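Local coordinates for pectinesterase 1 (Solanum lycopersicum, PDB 1XG2), which hydrolyses the methyl esters of pectin, releasing methanol, and may prepare the cell walls of ripening fruit for softening by polygalacturonase, at residues V7-T12 with G40-N45; Y63-T68 with Q95-Q100; S234-L239 with Y259-N264; F163-L168 with I197-I202. All blocks are in the same frame, centred on the assembly; numbering follows the deposited sequence.

Contact 1 (V7-T12 with G40-N45)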
# COMPACT_ATOMS: atom_id res chain seq x y z
N VAL A 7 -4.40 23.67 13.52
CA VAL A 7 -4.99 24.15 12.29
C VAL A 7 -6.46 24.46 12.55
O VAL A 7 -7.18 23.65 13.11
CB VAL A 7 -4.88 23.11 11.18
CG1 VAL A 7 -5.59 23.58 9.92
CG2 VAL A 7 -3.41 22.77 10.91
N ALA A 8 -6.89 25.65 12.14
CA ALA A 8 -8.28 26.08 12.31
C ALA A 8 -8.69 27.14 11.29
O ALA A 8 -7.88 27.98 10.90
CB ALA A 8 -8.48 26.61 13.73
N GLN A 9 -9.96 27.09 10.91
CA GLN A 9 -10.52 27.98 9.89
C GLN A 9 -10.98 29.32 10.47
O GLN A 9 -11.05 30.31 9.75
CB GLN A 9 -11.68 27.29 9.17
CG GLN A 9 -11.33 25.90 8.66
CD GLN A 9 -12.34 25.34 7.69
OE1 GLN A 9 -13.54 25.27 8.01
NE2 GLN A 9 -11.89 24.95 6.50
N ASP A 10 -11.27 29.34 11.76
CA ASP A 10 -11.74 30.55 12.45
C ASP A 10 -10.63 31.43 13.07
O ASP A 10 -10.91 32.26 13.94
CB ASP A 10 -12.75 30.16 13.55
CG ASP A 10 -12.13 29.30 14.65
OD1 ASP A 10 -10.89 29.10 14.66
OD2 ASP A 10 -12.81 28.76 15.55
N GLY A 11 -9.38 31.25 12.63
CA GLY A 11 -8.27 32.07 13.11
C GLY A 11 -7.76 31.79 14.52
O GLY A 11 -6.83 32.45 14.97
N THR A 12 -8.33 30.79 15.20
CA THR A 12 -7.96 30.48 16.59
C THR A 12 -6.76 29.55 16.71
O THR A 12 -6.36 29.18 17.81
CB THR A 12 -9.14 29.83 17.35
OG1 THR A 12 -9.50 28.58 16.74
CG2 THR A 12 -10.41 30.71 17.30
N GLY A 40 -14.14 21.36 10.78
CA GLY A 40 -14.24 22.08 9.53
C GLY A 40 -13.94 21.16 8.38
O GLY A 40 -13.46 20.03 8.57
N THR A 41 -14.24 21.63 7.18
CA THR A 41 -13.94 20.93 5.95
C THR A 41 -12.85 21.71 5.23
O THR A 41 -13.00 22.90 4.97
CB THR A 41 -15.21 20.79 5.13
OG1 THR A 41 -16.10 19.87 5.80
CG2 THR A 41 -14.94 20.13 3.78
N TYR A 42 -11.74 21.02 4.93
CA TYR A 42 -10.55 21.64 4.39
C TYR A 42 -10.35 21.09 3.00
O TYR A 42 -10.05 19.91 2.82
CB TYR A 42 -9.34 21.33 5.28
CG TYR A 42 -9.46 21.84 6.70
CD1 TYR A 42 -10.28 21.19 7.62
CD2 TYR A 42 -8.77 22.98 7.11
CE1 TYR A 42 -10.40 21.67 8.92
CE2 TYR A 42 -8.90 23.46 8.42
CZ TYR A 42 -9.72 22.80 9.31
OH TYR A 42 -9.84 23.27 10.60
N LYS A 43 -10.55 21.96 2.01
CA LYS A 43 -10.52 21.61 0.60
C LYS A 43 -9.07 21.77 0.15
O LYS A 43 -8.69 22.83 -0.37
CB LYS A 43 -11.45 22.56 -0.16
CG LYS A 43 -12.38 21.98 -1.21
CD LYS A 43 -13.75 22.73 -1.14
CE LYS A 43 -14.61 22.57 -2.40
NZ LYS A 43 -15.94 23.28 -2.27
N GLU A 44 -8.25 20.75 0.40
CA GLU A 44 -6.84 20.76 0.01
C GLU A 44 -6.32 19.35 -0.28
O GLU A 44 -6.85 18.35 0.20
CB GLU A 44 -5.93 21.47 1.05
CG GLU A 44 -6.37 21.43 2.50
CD GLU A 44 -5.42 22.17 3.46
OE1 GLU A 44 -4.19 22.20 3.25
OE2 GLU A 44 -5.93 22.69 4.48
N ASN A 45 -5.29 19.30 -1.12
CA ASN A 45 -4.53 18.09 -1.37
C ASN A 45 -3.22 18.20 -0.62
O ASN A 45 -2.39 19.06 -0.94
CB ASN A 45 -4.29 17.89 -2.87
CG ASN A 45 -5.54 17.42 -3.59
OD1 ASN A 45 -6.36 18.23 -4.05
ND2 ASN A 45 -5.70 16.10 -3.71
O HOH W 1 -15.80 24.14 7.15

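Contact 2 (Y63-T68 with Q95-Q100)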
# COMPACT_ATOMS: atom_id res chain seq x y z
N TYR A 63 -16.22 12.59 12.06
CA TYR A 63 -17.36 13.26 11.43
C TYR A 63 -17.19 14.78 11.37
O TYR A 63 -17.82 15.43 10.53
CB TYR A 63 -18.69 12.89 12.12
CG TYR A 63 -18.89 11.41 12.27
CD1 TYR A 63 -19.14 10.85 13.51
CD2 TYR A 63 -18.80 10.56 11.17
CE1 TYR A 63 -19.31 9.47 13.64
CE2 TYR A 63 -18.96 9.20 11.31
CZ TYR A 63 -19.22 8.66 12.53
OH TYR A 63 -19.37 7.30 12.65
N ALA A 64 -16.34 15.33 12.23
CA ALA A 64 -16.18 16.76 12.46
C ALA A 64 -15.08 17.47 11.65
O ALA A 64 -15.23 18.64 11.34
CB ALA A 64 -15.93 17.00 13.94
N THR A 65 -13.96 16.78 11.39
CA THR A 65 -12.85 17.32 10.62
C THR A 65 -12.70 16.51 9.35
O THR A 65 -12.52 15.30 9.40
CB THR A 65 -11.52 17.31 11.42
OG1 THR A 65 -11.62 18.15 12.57
CG2 THR A 65 -10.40 17.97 10.62
N THR A 66 -12.78 17.19 8.21
CA THR A 66 -12.70 16.54 6.91
C THR A 66 -11.65 17.23 6.01
O THR A 66 -11.67 18.45 5.87
CB THR A 66 -14.06 16.62 6.22
OG1 THR A 66 -15.03 15.86 6.94
CG2 THR A 66 -14.04 15.96 4.87
N ILE A 67 -10.76 16.44 5.43
CA ILE A 67 -9.88 16.91 4.36
C ILE A 67 -10.48 16.36 3.09
O ILE A 67 -10.70 15.16 2.99
CB ILE A 67 -8.44 16.40 4.54
CG1 ILE A 67 -7.98 16.59 5.98
CG2 ILE A 67 -7.48 17.09 3.57
CD1 ILE A 67 -8.07 18.03 6.50
N THR A 68 -10.74 17.24 2.11
CA THR A 68 -11.45 16.82 0.91
C THR A 68 -10.78 17.31 -0.37
O THR A 68 -10.10 18.33 -0.37
CB THR A 68 -12.94 17.26 0.98
OG1 THR A 68 -13.69 16.67 -0.11
CG2 THR A 68 -13.11 18.75 0.84
N GLN A 95 -5.51 10.30 12.74
CA GLN A 95 -6.50 10.01 13.77
C GLN A 95 -7.63 11.03 13.84
O GLN A 95 -7.41 12.22 13.62
CB GLN A 95 -5.82 9.91 15.14
CG GLN A 95 -6.71 9.40 16.28
CD GLN A 95 -5.97 9.39 17.58
OE1 GLN A 95 -6.18 10.28 18.43
NE2 GLN A 95 -5.08 8.42 17.75
N ASP A 96 -8.82 10.52 14.16
CA ASP A 96 -10.03 11.33 14.42
C ASP A 96 -10.32 12.33 13.32
O ASP A 96 -10.53 13.51 13.58
CB ASP A 96 -9.91 12.05 15.77
CG ASP A 96 -9.93 11.10 16.93
OD1 ASP A 96 -10.75 10.15 16.92
OD2 ASP A 96 -9.15 11.22 17.89
N ILE A 97 -10.32 11.85 12.09
CA ILE A 97 -10.39 12.75 10.93
C ILE A 97 -10.97 11.97 9.76
O ILE A 97 -10.89 10.76 9.71
CB ILE A 97 -8.98 13.33 10.62
CG1 ILE A 97 -9.08 14.53 9.67
CG2 ILE A 97 -8.06 12.25 10.03
CD1 ILE A 97 -7.82 15.33 9.59
N CYS A 98 -11.58 12.70 8.83
CA CYS A 98 -12.09 12.11 7.59
C CYS A 98 -11.20 12.56 6.43
O CYS A 98 -10.85 13.72 6.36
CB CYS A 98 -13.53 12.58 7.33
SG CYS A 98 -14.15 12.09 5.69
N ILE A 99 -10.81 11.63 5.57
CA ILE A 99 -10.17 11.95 4.30
C ILE A 99 -11.14 11.49 3.23
O ILE A 99 -11.56 10.35 3.23
CB ILE A 99 -8.82 11.23 4.12
CG1 ILE A 99 -7.90 11.43 5.35
CG2 ILE A 99 -8.12 11.73 2.86
CD1 ILE A 99 -7.64 12.86 5.73
N GLN A 100 -11.48 12.38 2.32
CA GLN A 100 -12.44 12.04 1.29
C GLN A 100 -12.04 12.54 -0.09
O GLN A 100 -11.33 13.55 -0.24
CB GLN A 100 -13.83 12.54 1.65
CG GLN A 100 -13.97 14.01 1.80
CD GLN A 100 -15.46 14.48 1.76
OE1 GLN A 100 -15.74 15.61 1.39
NE2 GLN A 100 -16.37 13.61 2.17

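Contact 3 (S234-L239 with Y259-N264)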
# COMPACT_ATOMS: atom_id res chain seq x y z
N SER A 234 -14.06 -12.13 11.07
CA SER A 234 -14.81 -10.94 10.70
C SER A 234 -16.27 -11.28 10.40
O SER A 234 -16.62 -12.43 10.09
CB SER A 234 -14.19 -10.27 9.46
OG SER A 234 -12.90 -9.77 9.74
N TYR A 235 -17.11 -10.26 10.51
CA TYR A 235 -18.51 -10.35 10.14
C TYR A 235 -18.64 -9.97 8.69
O TYR A 235 -18.18 -8.90 8.28
CB TYR A 235 -19.36 -9.44 11.01
CG TYR A 235 -20.81 -9.37 10.58
CD1 TYR A 235 -21.77 -10.20 11.17
CD2 TYR A 235 -21.24 -8.48 9.60
CE1 TYR A 235 -23.11 -10.16 10.78
CE2 TYR A 235 -22.58 -8.42 9.20
CZ TYR A 235 -23.51 -9.26 9.81
OH TYR A 235 -24.83 -9.22 9.43
N LEU A 236 -19.26 -10.84 7.91
CA LEU A 236 -19.53 -10.61 6.50
C LEU A 236 -21.04 -10.52 6.28
O LEU A 236 -21.77 -11.49 6.55
CB LEU A 236 -18.97 -11.77 5.67
CG LEU A 236 -17.48 -11.70 5.32
CD1 LEU A 236 -16.64 -11.50 6.53
CD2 LEU A 236 -17.02 -12.95 4.56
N GLY A 237 -21.50 -9.36 5.82
CA GLY A 237 -22.91 -9.14 5.54
C GLY A 237 -23.38 -9.93 4.32
O GLY A 237 -22.57 -10.50 3.59
N GLY A 238 -24.69 -9.95 4.11
CA GLY A 238 -25.27 -10.65 2.98
C GLY A 238 -24.89 -10.07 1.63
O GLY A 238 -25.11 -10.71 0.59
N LEU A 239 -24.31 -8.87 1.62
CA LEU A 239 -23.83 -8.27 0.38
C LEU A 239 -22.75 -9.09 -0.31
O LEU A 239 -22.55 -8.96 -1.53
CB LEU A 239 -23.33 -6.84 0.63
CG LEU A 239 -21.89 -6.67 1.15
CD1 LEU A 239 -21.42 -5.25 0.95
CD2 LEU A 239 -21.79 -7.07 2.59
N TYR A 259 -5.79 -16.25 -1.47
CA TYR A 259 -6.93 -15.66 -0.81
C TYR A 259 -7.44 -16.64 0.23
O TYR A 259 -7.72 -17.80 -0.09
CB TYR A 259 -8.03 -15.33 -1.83
CG TYR A 259 -7.76 -14.12 -2.71
CD1 TYR A 259 -6.71 -13.24 -2.45
CD2 TYR A 259 -8.57 -13.86 -3.81
CE1 TYR A 259 -6.48 -12.15 -3.26
CE2 TYR A 259 -8.37 -12.75 -4.62
CZ TYR A 259 -7.32 -11.90 -4.35
OH TYR A 259 -7.11 -10.82 -5.15
N GLY A 260 -7.55 -16.19 1.47
CA GLY A 260 -7.96 -17.06 2.55
C GLY A 260 -9.07 -16.47 3.38
O GLY A 260 -9.18 -15.25 3.51
N GLU A 261 -9.90 -17.36 3.92
CA GLU A 261 -10.90 -17.00 4.92
C GLU A 261 -10.79 -17.94 6.12
O GLU A 261 -10.72 -19.16 5.95
CB GLU A 261 -12.30 -17.07 4.32
CG GLU A 261 -12.58 -15.96 3.31
CD GLU A 261 -13.91 -16.13 2.59
OE1 GLU A 261 -14.95 -15.84 3.21
OE2 GLU A 261 -13.91 -16.56 1.42
N PHE A 262 -10.78 -17.35 7.32
CA PHE A 262 -10.61 -18.08 8.58
C PHE A 262 -11.62 -17.58 9.60
O PHE A 262 -11.57 -16.44 10.03
CB PHE A 262 -9.19 -17.86 9.12
CG PHE A 262 -8.92 -18.46 10.48
CD1 PHE A 262 -8.77 -19.83 10.64
CD2 PHE A 262 -8.76 -17.65 11.59
CE1 PHE A 262 -8.48 -20.38 11.89
CE2 PHE A 262 -8.47 -18.18 12.84
CZ PHE A 262 -8.33 -19.56 12.99
N MET A 263 -12.55 -18.46 9.99
CA MET A 263 -13.44 -18.25 11.14
C MET A 263 -14.26 -16.95 11.05
O MET A 263 -14.49 -16.26 12.03
CB MET A 263 -12.58 -18.23 12.41
CG MET A 263 -11.87 -19.57 12.65
SD MET A 263 -13.03 -20.92 12.91
CE MET A 263 -11.84 -22.26 12.97
N ASN A 264 -14.74 -16.63 9.86
CA ASN A 264 -15.68 -15.52 9.70
C ASN A 264 -17.11 -15.92 10.12
O ASN A 264 -17.42 -17.10 10.26
CB ASN A 264 -15.68 -15.03 8.26
CG ASN A 264 -14.33 -14.50 7.83
OD1 ASN A 264 -13.67 -13.80 8.59
ND2 ASN A 264 -13.92 -14.84 6.63

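Contact 4 (F163-L168 with I197-I202)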
# COMPACT_ATOMS: atom_id res chain seq x y z
N PHE A 163 -6.00 -4.50 8.91
CA PHE A 163 -7.20 -3.77 9.32
C PHE A 163 -7.80 -4.53 10.49
O PHE A 163 -8.08 -5.72 10.39
CB PHE A 163 -8.22 -3.68 8.18
CG PHE A 163 -7.74 -2.90 7.01
CD1 PHE A 163 -6.94 -3.50 6.05
CD2 PHE A 163 -8.07 -1.56 6.86
CE1 PHE A 163 -6.46 -2.77 4.98
CE2 PHE A 163 -7.61 -0.83 5.79
CZ PHE A 163 -6.81 -1.43 4.85
N GLN A 164 -7.98 -3.84 11.60
CA GLN A 164 -8.51 -4.45 12.80
C GLN A 164 -9.63 -3.62 13.37
O GLN A 164 -9.46 -2.43 13.60
CB GLN A 164 -7.39 -4.59 13.82
CG GLN A 164 -7.45 -5.82 14.64
CD GLN A 164 -6.24 -5.95 15.52
OE1 GLN A 164 -6.04 -5.13 16.41
NE2 GLN A 164 -5.42 -6.97 15.28
N LYS A 165 -10.78 -4.25 13.62
CA LYS A 165 -11.95 -3.55 14.17
C LYS A 165 -12.34 -2.31 13.36
O LYS A 165 -12.71 -1.27 13.90
CB LYS A 165 -11.73 -3.21 15.65
CG LYS A 165 -11.31 -4.40 16.50
CD LYS A 165 -12.39 -4.87 17.44
CE LYS A 165 -11.96 -6.14 18.22
NZ LYS A 165 -11.25 -5.86 19.52
N CYS A 166 -12.26 -2.46 12.04
CA CYS A 166 -12.74 -1.45 11.10
C CYS A 166 -14.07 -1.89 10.51
O CYS A 166 -14.36 -3.07 10.44
CB CYS A 166 -11.74 -1.25 9.97
SG CYS A 166 -10.15 -0.58 10.53
N GLN A 167 -14.86 -0.92 10.07
CA GLN A 167 -16.05 -1.19 9.29
C GLN A 167 -15.70 -0.88 7.83
O GLN A 167 -15.38 0.26 7.49
CB GLN A 167 -17.22 -0.35 9.80
CG GLN A 167 -17.47 -0.57 11.28
CD GLN A 167 -18.85 -0.12 11.75
OE1 GLN A 167 -19.85 -0.83 11.56
NE2 GLN A 167 -18.91 1.04 12.40
N LEU A 168 -15.71 -1.91 7.01
CA LEU A 168 -15.43 -1.83 5.58
C LEU A 168 -16.79 -1.89 4.89
O LEU A 168 -17.46 -2.92 4.89
CB LEU A 168 -14.51 -2.96 5.15
CG LEU A 168 -13.26 -3.13 6.03
CD1 LEU A 168 -12.39 -4.23 5.51
CD2 LEU A 168 -12.50 -1.85 6.12
N ILE A 197 -7.50 -8.62 6.96
CA ILE A 197 -8.67 -7.98 7.53
C ILE A 197 -9.14 -8.87 8.68
O ILE A 197 -9.48 -10.03 8.45
CB ILE A 197 -9.75 -7.84 6.44
CG1 ILE A 197 -9.33 -6.80 5.40
CG2 ILE A 197 -11.14 -7.46 7.03
CD1 ILE A 197 -10.07 -6.95 4.08
N GLN A 198 -9.15 -8.32 9.88
CA GLN A 198 -9.35 -9.10 11.11
C GLN A 198 -10.27 -8.39 12.08
O GLN A 198 -10.07 -7.22 12.37
CB GLN A 198 -7.99 -9.30 11.79
CG GLN A 198 -7.98 -10.33 12.89
CD GLN A 198 -6.63 -10.41 13.61
OE1 GLN A 198 -5.89 -9.42 13.66
NE2 GLN A 198 -6.33 -11.58 14.18
N PHE A 199 -11.27 -9.10 12.60
CA PHE A 199 -12.25 -8.52 13.54
C PHE A 199 -12.94 -7.28 12.96
O PHE A 199 -13.25 -6.34 13.68
CB PHE A 199 -11.61 -8.12 14.87
CG PHE A 199 -10.63 -9.12 15.41
CD1 PHE A 199 -9.41 -8.70 15.90
CD2 PHE A 199 -10.94 -10.47 15.47
CE1 PHE A 199 -8.49 -9.61 16.40
CE2 PHE A 199 -10.03 -11.39 15.97
CZ PHE A 199 -8.81 -10.95 16.45
N CYS A 200 -13.20 -7.32 11.66
CA CYS A 200 -13.82 -6.21 10.96
C CYS A 200 -15.29 -6.52 10.69
O CYS A 200 -15.75 -7.66 10.83
CB CYS A 200 -13.08 -5.95 9.65
SG CYS A 200 -11.47 -5.13 9.90
N ASN A 201 -16.00 -5.48 10.30
CA ASN A 201 -17.38 -5.55 9.86
C ASN A 201 -17.39 -5.24 8.39
O ASN A 201 -17.10 -4.12 8.03
CB ASN A 201 -18.14 -4.45 10.60
CG ASN A 201 -19.46 -4.90 11.14
OD1 ASN A 201 -19.61 -6.03 11.59
ND2 ASN A 201 -20.43 -3.97 11.16
N ILE A 202 -17.71 -6.21 7.52
CA ILE A 202 -17.81 -5.94 6.09
C ILE A 202 -19.28 -5.94 5.73
O ILE A 202 -19.93 -6.99 5.73
CB ILE A 202 -17.04 -6.96 5.25
CG1 ILE A 202 -15.62 -7.13 5.81
CG2 ILE A 202 -16.99 -6.51 3.80
CD1 ILE A 202 -14.74 -8.10 5.04

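Contact 1 (V7-T12 with G40-N45)
Q9 stretches out of the loop that follows strand 5-7 and lays its side chain across Y42 and the backbone of G40 and T41. With CG anti to the carbonyl carbon (chi1 -51°), the step from CB sends the chain toward the tyrosine, and Q9 CG rests against the ring, 3.5 Å from Y42 CE2. Q9 CD lies 3.7 Å from T41 O. Q9 NE2 stands over the centre of the Y42 ring while giving a hydrogen to T41 O at 2.8 Å, from above that carbonyl plane, 56° out of it. Q9 OE1 is met by a bridging water, which donates to it at 2.7 Å and accepts from T41 N at 3.0 Å, so the glutamine holds T41 O directly and T41 N through the water. Glutamine suits the place, long enough to cross the ring and bearing both donor and acceptor. Q9 OE1 comes 3.6 Å from G40 CA; a side chain at G40 would collide with it and, at these backbone angles, also jam against the carbonyl oxygen of the residue before, which calls for glycine. Apolar V7 packs its CG1 3.6 Å from Y42 CE2, while the Y42 hydroxyl is tied to K38 O. The arrangement belongs to the N-terminal end of a parallel beta-helix, where the loop after edge strand 5-7 of one sheet lies on edge strand 40-43 of another.

Contact 2 (Y63-T68 with Q95-Q100)
The carbonyl oxygen of C98 is gripped twice by the other strand: I67 N donates to it at 2.9 Å, and T66 CA brings a weaker CA-H...O contact at 3.4 Å. On either side of this grip the pattern reverses, with C98 N bonded to T65 O at 2.8 Å and Q100 N to I67 O at 3.0 Å, the alternation expected of parallel strands. T66, T68, C98 and Q100 share one face of the sheet. Here T68 OG1, anti to its own backbone nitrogen (chi1 -171°), donates to Q100 OE1 at 2.8 Å, 19° out of the amide's carbonyl plane. The two side chains run alongside one another, and T66 CG2 packs 3.6 Å from Q100 CG, so threonines give this face methyls as well as hydroxyls. I67 and I99 make the other face, pointing the same way, with I67 CG1 3.8 Å from I99 CD1; I97 CD1 reaches in to the same CG1 from the bend just before the strand. Such in-register strands with isoleucines stacked inside are characteristic of the parallel beta-helix, and the branched CB favours extended backbone. The T65 hydroxyl is engaged by V37 O and D60 N. Strand 65-69 is flanked by strand 40-43, whose Y42 lies against I67 and whose T41 touches T66; beyond C98 and Q100 comes strand 126-128, with R126 against C98 and D128 against Q100.

Contact 3 (S234-L239 with Y259-N264)
Backbones approach closely at one point, a turn between successive coils of the parallel beta-helix, where S234 and N264 stand 4.8 Å apart between their CA atoms, just after M263 has turned the chain with positive phi beyond strand 258-262. N264 reaches back across that gap. Its OD1 accepts from S234 N at 3.0 Å, the N-H lying in the carbonyl plane on a lone pair, with a fairly straight 156° at the hydrogen. Its ND2 is bonded to V231 O, so one amide joins two backbone points of the preceding coil. S234 OG turns to M232 O and C200 N, a short hydroxyl that suits a tight bend. L236 crosses the asparagine side chain at a slant, its CD1 4.0 Å from N264 CG. Its other methyl, L236 CD2, is 3.8 Å from E261 OE1, while E261 OE2 is held by R274, Y280 and W245. An alanine in place of N264, lacking the amide carbon that L236 CD1 packs on, would probably leave S234 N without this acceptor and V231 O without this donor. The chemistry implies a turn whose backbone groups are met by a side-chain amide, with leucine methyls beside it and beside a carboxylate whose charge is probably balanced by R274.

Contact 4 (F163-L168 with I197-I202)
L168 and I197 meet tip to tip: L168 CD1 nestles among the branches of I197, 3.8 Å from I197 CG2, while F163 CD1 leans obliquely on I197 CG1 at 4.1 Å. Isoleucine is thus the bump between a leucine and a phenylalanine, all three facing the interior of the coil. The backbones pair in parallel register before the bend (Q198 N to F163 O) and after it (N201 N to C166 O). Matching bends at K165 and F199, with positive phi (53° and 56°), carry each coil of the parallel beta-helix from one sheet to the next, and C200 fills the hollow inside. Its sulfur lies against the CB atoms of F163 and C166 and accepts from C166 N at 3.5 Å. C166 and C200 are known disulfide partners, yet here their SG atoms stand 4.8 Å apart, not bonded. Outside the bend F199 makes the large bump: Q198 CG sits over the centre of one ring face, Q164 CG lies 3.7 Å from F199 CD1, and K165 CE touches F199 CB before its amine pairs with D317. Q164 and Q198 run alongside, Q164 NE2 giving a hydrogen to Q198 OE1 at 3.0 Å from 39° above the carbonyl plane, and another to V312 O. An alanine at Q164, lacking the CG that touches F199 CD1, would probably leave Q198 OE1 and V312 O without this donor. Beyond the bend the same two coils pair amides again, N201 ND2 donating to Q167 OE1 at 3.2 Å, this time from second coil to first. Two amide pairs thus tie the coils on the outer face, while hydrocarbon and sulfur make the inner one.

All four contacts belong to one parallel beta-helix and follow its length from contact 1, near the N-terminal end, to contact 3, about 39 Å away between centres. Contacts 1 and 2, with centres 11 Å apart, join directly: Y42 N and Y42 O probably bond with T66 O and T68 N, making strands 40-43 and 65-69 neighbours. Contacts 4 and 3, 10 Å apart, join likewise through probable bonds of Y235 O and G237 N with I202. Contacts 2 and 4 lie 19 Å apart and do not touch. Contact 4 is the nearest to the predicted active site, the side chain of I197 being about 12 Å from that of D153, the predicted nucleophile; the other three lie away from it.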